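PDB 6JUF: SspB protein, which probably acts as a metal-dependent DNA nuclease within a phosphorothioation-sensing bacterial system of defence against phages. Local coordinates for residues 67-79 with 337-349. Numbering follows the deposited sequence.
Sequences FKLTREHYGDDTN and YPKLAEAEKRELK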
loop_
_atom_site.group_PDB
_atom_site.type_symbol
_atom_site.label_atom_id
_atom_site.label_comp_id
_atom_site.label_asym_id
_atom_site.label_seq_id
_atom_site.Cartn_x
_atom_site.Cartn_y
_atom_site.Cartn_z
ATOM N N PHE B 67 -6.177 -13.668 -8.321
ATOM C CA PHE B 67 -7.151 -12.693 -7.730
ATOM C C PHE B 67 -8.427 -12.621 -8.593
ATOM O O PHE B 67 -9.315 -11.813 -8.307
ATOM C CB PHE B 67 -6.537 -11.277 -7.554
ATOM C CG PHE B 67 -5.669 -11.161 -6.323
ATOM C CD1 PHE B 67 -6.234 -11.304 -5.047
ATOM C CD2 PHE B 67 -4.309 -10.942 -6.442
ATOM C CE1 PHE B 67 -5.430 -11.193 -3.919
ATOM C CE2 PHE B 67 -3.500 -10.862 -5.338
ATOM C CZ PHE B 67 -4.038 -10.998 -4.049
ATOM N N LYS B 68 -8.541 -13.477 -9.603
ATOM C CA LYS B 68 -9.752 -13.536 -10.459
ATOM C C LYS B 68 -9.900 -12.285 -11.294
ATOM O O LYS B 68 -11.023 -11.859 -11.653
ATOM C CB LYS B 68 -11.038 -13.884 -9.666
ATOM C CG LYS B 68 -10.911 -15.044 -8.675
ATOM C CD LYS B 68 -10.420 -16.358 -9.232
ATOM C CE LYS B 68 -10.851 -17.577 -8.399
ATOM N NZ LYS B 68 -10.414 -17.474 -6.985
ATOM N N LEU B 69 -8.755 -11.670 -11.610
ATOM C CA LEU B 69 -8.710 -10.450 -12.405
ATOM C C LEU B 69 -8.465 -10.767 -13.863
ATOM O O LEU B 69 -8.735 -9.937 -14.741
ATOM C CB LEU B 69 -7.618 -9.491 -11.873
ATOM C CG LEU B 69 -7.857 -9.037 -10.413
ATOM C CD1 LEU B 69 -6.604 -8.345 -9.905
ATOM C CD2 LEU B 69 -9.006 -8.046 -10.244
ATOM N N THR B 70 -7.939 -11.967 -14.138
ATOM C CA THR B 70 -7.877 -12.478 -15.505
ATOM C C THR B 70 -8.298 -13.917 -15.507
ATOM O O THR B 70 -8.337 -14.555 -14.438
ATOM C CB THR B 70 -6.450 -12.487 -16.061
ATOM O OG1 THR B 70 -5.587 -13.244 -15.160
ATOM C CG2 THR B 70 -5.899 -11.054 -16.235
ATOM N N ARG B 71 -8.690 -14.370 -16.722
ATOM C CA ARG B 71 -8.825 -15.793 -17.013
ATOM C C ARG B 71 -7.839 -16.073 -18.142
ATOM O O ARG B 71 -7.490 -15.149 -18.896
ATOM C CB ARG B 71 -10.257 -16.159 -17.466
ATOM C CG ARG B 71 -11.314 -16.407 -16.373
ATOM C CD ARG B 71 -11.326 -17.965 -16.234
ATOM N NE ARG B 71 -12.576 -18.269 -15.735
ATOM C CZ ARG B 71 -12.968 -19.367 -15.164
ATOM N NH1 ARG B 71 -12.137 -20.401 -15.055
ATOM N NH2 ARG B 71 -14.220 -19.380 -14.724
ATOM N N GLU B 72 -7.416 -17.315 -18.306
ATOM C CA GLU B 72 -6.529 -17.661 -19.376
ATOM C C GLU B 72 -7.187 -18.756 -20.260
ATOM O O GLU B 72 -7.956 -19.617 -19.790
ATOM C CB GLU B 72 -5.149 -18.138 -18.836
ATOM C CG GLU B 72 -4.407 -17.058 -18.057
ATOM C CD GLU B 72 -3.011 -17.478 -17.708
ATOM O OE1 GLU B 72 -2.539 -18.559 -18.129
ATOM O OE2 GLU B 72 -2.384 -16.725 -16.946
ATOM N N HIS B 73 -6.842 -18.677 -21.553
ATOM C CA HIS B 73 -7.380 -19.652 -22.541
ATOM C C HIS B 73 -6.542 -19.686 -23.764
ATOM O O HIS B 73 -5.887 -18.707 -24.042
ATOM C CB HIS B 73 -8.826 -19.315 -22.902
ATOM C CG HIS B 73 -9.588 -20.503 -23.461
ATOM N ND1 HIS B 73 -9.979 -20.540 -24.737
ATOM C CD2 HIS B 73 -9.875 -21.757 -22.928
ATOM C CE1 HIS B 73 -10.603 -21.714 -24.988
ATOM N NE2 HIS B 73 -10.516 -22.463 -23.893
ATOM N N TYR B 74 -6.564 -20.767 -24.550
ATOM C CA TYR B 74 -5.853 -20.717 -25.840
ATOM C C TYR B 74 -6.391 -19.593 -26.737
ATOM O O TYR B 74 -7.606 -19.281 -26.743
ATOM C CB TYR B 74 -5.940 -22.065 -26.575
ATOM C CG TYR B 74 -5.665 -23.259 -25.664
ATOM C CD1 TYR B 74 -4.350 -23.638 -25.340
ATOM C CD2 TYR B 74 -6.721 -23.994 -25.114
ATOM C CE1 TYR B 74 -4.098 -24.735 -24.521
ATOM C CE2 TYR B 74 -6.484 -25.076 -24.279
ATOM C CZ TYR B 74 -5.173 -25.447 -23.985
ATOM O OH TYR B 74 -4.937 -26.542 -23.154
ATOM N N GLY B 75 -5.477 -18.947 -27.472
ATOM C CA GLY B 75 -5.852 -17.987 -28.509
ATOM C C GLY B 75 -6.425 -18.812 -29.651
ATOM O O GLY B 75 -6.336 -20.020 -29.634
ATOM N N ASP B 76 -7.014 -18.161 -30.640
ATOM C CA ASP B 76 -7.597 -18.857 -31.793
ATOM C C ASP B 76 -6.488 -19.321 -32.760
ATOM O O ASP B 76 -6.589 -19.206 -33.992
ATOM C CB ASP B 76 -8.502 -17.869 -32.503
ATOM C CG ASP B 76 -7.864 -16.505 -32.611
ATOM O OD1 ASP B 76 -6.611 -16.417 -32.729
ATOM O OD2 ASP B 76 -8.614 -15.511 -32.553
ATOM N N ASP B 77 -5.412 -19.861 -32.221
ATOM C CA ASP B 77 -4.220 -19.743 -33.007
ATOM C C ASP B 77 -3.820 -20.757 -34.076
ATOM O O ASP B 77 -3.055 -20.412 -34.957
ATOM C CB ASP B 77 -3.035 -19.276 -32.186
ATOM C CG ASP B 77 -2.065 -18.502 -33.029
ATOM O OD1 ASP B 77 -2.441 -17.409 -33.527
ATOM O OD2 ASP B 77 -0.956 -19.025 -33.256
ATOM N N THR B 78 -4.376 -21.968 -34.050
ATOM C CA THR B 78 -4.093 -23.014 -35.084
ATOM C C THR B 78 -2.715 -23.666 -34.982
ATOM O O THR B 78 -2.520 -24.773 -35.480
ATOM C CB THR B 78 -4.369 -22.599 -36.579
ATOM O OG1 THR B 78 -3.593 -21.435 -36.948
ATOM C CG2 THR B 78 -5.860 -22.301 -36.820
ATOM N N ASN B 79 -1.756 -22.998 -34.352
ATOM C CA ASN B 79 -0.466 -23.640 -34.084
ATOM C C ASN B 79 0.076 -23.264 -32.711
ATOM O O ASN B 79 1.292 -23.218 -32.515
ATOM C CB ASN B 79 0.547 -23.310 -35.186
ATOM N N TYR B 337 -14.878 -10.039 -24.716
ATOM C CA TYR B 337 -13.921 -11.099 -24.402
ATOM C C TYR B 337 -14.532 -12.475 -24.326
ATOM O O TYR B 337 -14.726 -12.993 -23.258
ATOM C CB TYR B 337 -13.257 -10.763 -23.043
ATOM C CG TYR B 337 -12.587 -9.439 -23.025
ATOM C CD1 TYR B 337 -11.309 -9.288 -23.535
ATOM C CD2 TYR B 337 -13.234 -8.302 -22.498
ATOM C CE1 TYR B 337 -10.645 -8.074 -23.502
ATOM C CE2 TYR B 337 -12.591 -7.082 -22.460
ATOM C CZ TYR B 337 -11.296 -6.957 -22.970
ATOM O OH TYR B 337 -10.638 -5.744 -22.946
ATOM N N PRO B 338 -14.820 -13.096 -25.506
ATOM C CA PRO B 338 -15.571 -14.359 -25.487
ATOM C C PRO B 338 -14.793 -15.523 -24.879
ATOM O O PRO B 338 -15.360 -16.522 -24.462
ATOM C CB PRO B 338 -15.869 -14.605 -26.953
ATOM C CG PRO B 338 -14.894 -13.806 -27.704
ATOM C CD PRO B 338 -14.610 -12.565 -26.875
ATOM N N LYS B 339 -13.472 -15.314 -24.807
ATOM C CA LYS B 339 -12.577 -16.345 -24.164
ATOM C C LYS B 339 -12.737 -16.560 -22.659
ATOM O O LYS B 339 -12.512 -17.674 -22.164
ATOM C CB LYS B 339 -11.124 -16.231 -24.559
ATOM C CG LYS B 339 -10.856 -16.964 -25.880
ATOM C CD LYS B 339 -10.070 -16.179 -26.854
ATOM C CE LYS B 339 -10.305 -16.794 -28.249
ATOM N NZ LYS B 339 -10.053 -18.261 -28.334
ATOM N N LEU B 340 -13.254 -15.521 -21.972
ATOM C CA LEU B 340 -13.689 -15.703 -20.540
ATOM C C LEU B 340 -14.678 -16.878 -20.346
ATOM O O LEU B 340 -14.417 -17.727 -19.533
ATOM C CB LEU B 340 -14.319 -14.413 -19.962
ATOM C CG LEU B 340 -13.409 -13.170 -20.007
ATOM C CD1 LEU B 340 -14.107 -11.905 -19.583
ATOM C CD2 LEU B 340 -12.240 -13.421 -19.056
ATOM N N ALA B 341 -15.808 -16.899 -21.088
ATOM C CA ALA B 341 -16.816 -17.966 -20.959
ATOM C C ALA B 341 -16.199 -19.319 -21.405
ATOM O O ALA B 341 -16.520 -20.363 -20.868
ATOM C CB ALA B 341 -18.089 -17.614 -21.742
ATOM N N GLU B 342 -15.342 -19.221 -22.432
ATOM C CA GLU B 342 -14.641 -20.385 -22.989
ATOM C C GLU B 342 -13.770 -21.062 -21.930
ATOM O O GLU B 342 -13.794 -22.292 -21.773
ATOM C CB GLU B 342 -13.831 -20.018 -24.243
ATOM C CG GLU B 342 -14.677 -20.003 -25.511
ATOM C CD GLU B 342 -15.593 -21.211 -25.591
ATOM O OE1 GLU B 342 -15.080 -22.359 -25.639
ATOM O OE2 GLU B 342 -16.835 -21.011 -25.603
ATOM N N ALA B 343 -13.019 -20.227 -21.203
ATOM C CA ALA B 343 -12.286 -20.694 -20.037
ATOM C C ALA B 343 -13.170 -21.323 -18.898
ATOM O O ALA B 343 -12.856 -22.406 -18.350
ATOM C CB ALA B 343 -11.361 -19.571 -19.507
ATOM N N GLU B 344 -14.264 -20.634 -18.533
ATOM C CA GLU B 344 -15.232 -21.207 -17.586
ATOM C C GLU B 344 -15.765 -22.587 -18.074
ATOM O O GLU B 344 -15.807 -23.550 -17.313
ATOM C CB GLU B 344 -16.356 -20.229 -17.309
ATOM C CG GLU B 344 -17.119 -20.617 -16.035
ATOM C CD GLU B 344 -18.394 -19.848 -15.869
ATOM O OE1 GLU B 344 -19.078 -19.643 -16.890
ATOM O OE2 GLU B 344 -18.711 -19.441 -14.731
ATOM N N LYS B 345 -16.113 -22.661 -19.369
ATOM C CA LYS B 345 -16.665 -23.897 -19.950
ATOM C C LYS B 345 -15.700 -25.077 -19.864
ATOM O O LYS B 345 -16.077 -26.218 -19.537
ATOM C CB LYS B 345 -17.094 -23.687 -21.401
ATOM C CG LYS B 345 -18.440 -22.998 -21.551
ATOM C CD LYS B 345 -19.003 -23.193 -22.963
ATOM C CE LYS B 345 -20.346 -22.480 -23.123
ATOM N NZ LYS B 345 -20.236 -21.014 -22.836
ATOM N N ARG B 346 -14.445 -24.765 -20.187
ATOM C CA ARG B 346 -13.360 -25.733 -20.087
ATOM C C ARG B 346 -13.249 -26.302 -18.696
ATOM O O ARG B 346 -13.056 -27.519 -18.524
ATOM C CB ARG B 346 -12.028 -25.096 -20.462
ATOM C CG ARG B 346 -10.943 -26.182 -20.555
ATOM C CD ARG B 346 -9.534 -25.648 -20.605
ATOM N NE ARG B 346 -9.375 -24.459 -19.781
ATOM C CZ ARG B 346 -9.347 -24.436 -18.447
ATOM N NH1 ARG B 346 -9.474 -25.565 -17.701
ATOM N NH2 ARG B 346 -9.205 -23.248 -17.854
ATOM N N GLU B 347 -13.305 -25.410 -17.703
ATOM C CA GLU B 347 -13.213 -25.871 -16.329
ATOM C C GLU B 347 -14.469 -26.672 -15.929
ATOM O O GLU B 347 -14.370 -27.710 -15.264
ATOM C CB GLU B 347 -12.964 -24.698 -15.383
ATOM C CG GLU B 347 -12.377 -25.154 -14.070
ATOM C CD GLU B 347 -11.970 -24.007 -13.148
ATOM O OE1 GLU B 347 -12.375 -24.057 -11.989
ATOM O OE2 GLU B 347 -11.196 -23.071 -13.563
ATOM N N LEU B 348 -15.650 -26.187 -16.351
ATOM C CA LEU B 348 -16.910 -26.861 -16.048
ATOM C C LEU B 348 -16.898 -28.282 -16.617
ATOM O O LEU B 348 -17.360 -29.221 -15.963
ATOM C CB LEU B 348 -18.068 -26.068 -16.596
ATOM C CG LEU B 348 -18.514 -24.899 -15.725
ATOM C CD1 LEU B 348 -19.500 -24.009 -16.455
ATOM C CD2 LEU B 348 -19.085 -25.271 -14.354
ATOM N N LYS B 349 -16.281 -28.416 -17.792
ATOM C CA LYS B 349 -16.168 -29.710 -18.485
ATOM C C LYS B 349 -15.410 -30.768 -17.699
ATOM O O LYS B 349 -15.721 -31.952 -17.828
ATOM C CB LYS B 349 -15.616 -29.532 -19.897
ATOM C CG LYS B 349 -16.728 -29.277 -20.924
ATOM C CD LYS B 349 -17.581 -30.543 -21.192
ATOM C CE LYS B 349 -19.092 -30.341 -20.996
ATOM N NZ LYS B 349 -19.758 -29.774 -22.218
#
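NH1 of R71 meets OE2 of E347 at 3.2 Å in a salt bridge whose hydrogen bond is weak; the oxygen lies in the guanidinium plane, at its edge, with the carboxylate plane turned 72° from it. Both groups have second partners that fix them, R71 NH2 bonding to the carbonyl of G123 and E347 OE1 to the amide of K125, so the pair also ties in the loop around 123–125. The bend of R71 at chi2 (-97°) lays its guanidinium over the helix, one face against CA of E344. Near the other end of the strand, K339 NZ donates to O of Y74 at 3.1 Å, slightly off the carbonyl plane. H73, its CG anti to the backbone N, rests one ring face on the helix: CB of E342 makes a CH-pi contact 4.0 Å from the ring centroid, and the backbone N of A343 lies under the same face. Between R71 and H73, CB of A343 sits 3.6 Å from CD of R71; CD2 of L340 packs 3.7 Å from CB of R71. The side chain of E72 sets off away from the helix, and its OE2 forms salt bridges with R61 and R65. The arrangement illustrates alternation in a β-hairpin: strand 70–74, paired antiparallel with 83–87, turns R71 and H73 onto the C-terminal helix, the N-to-C directions of strand 70–74 and helix segment 339–349 lying 79° apart.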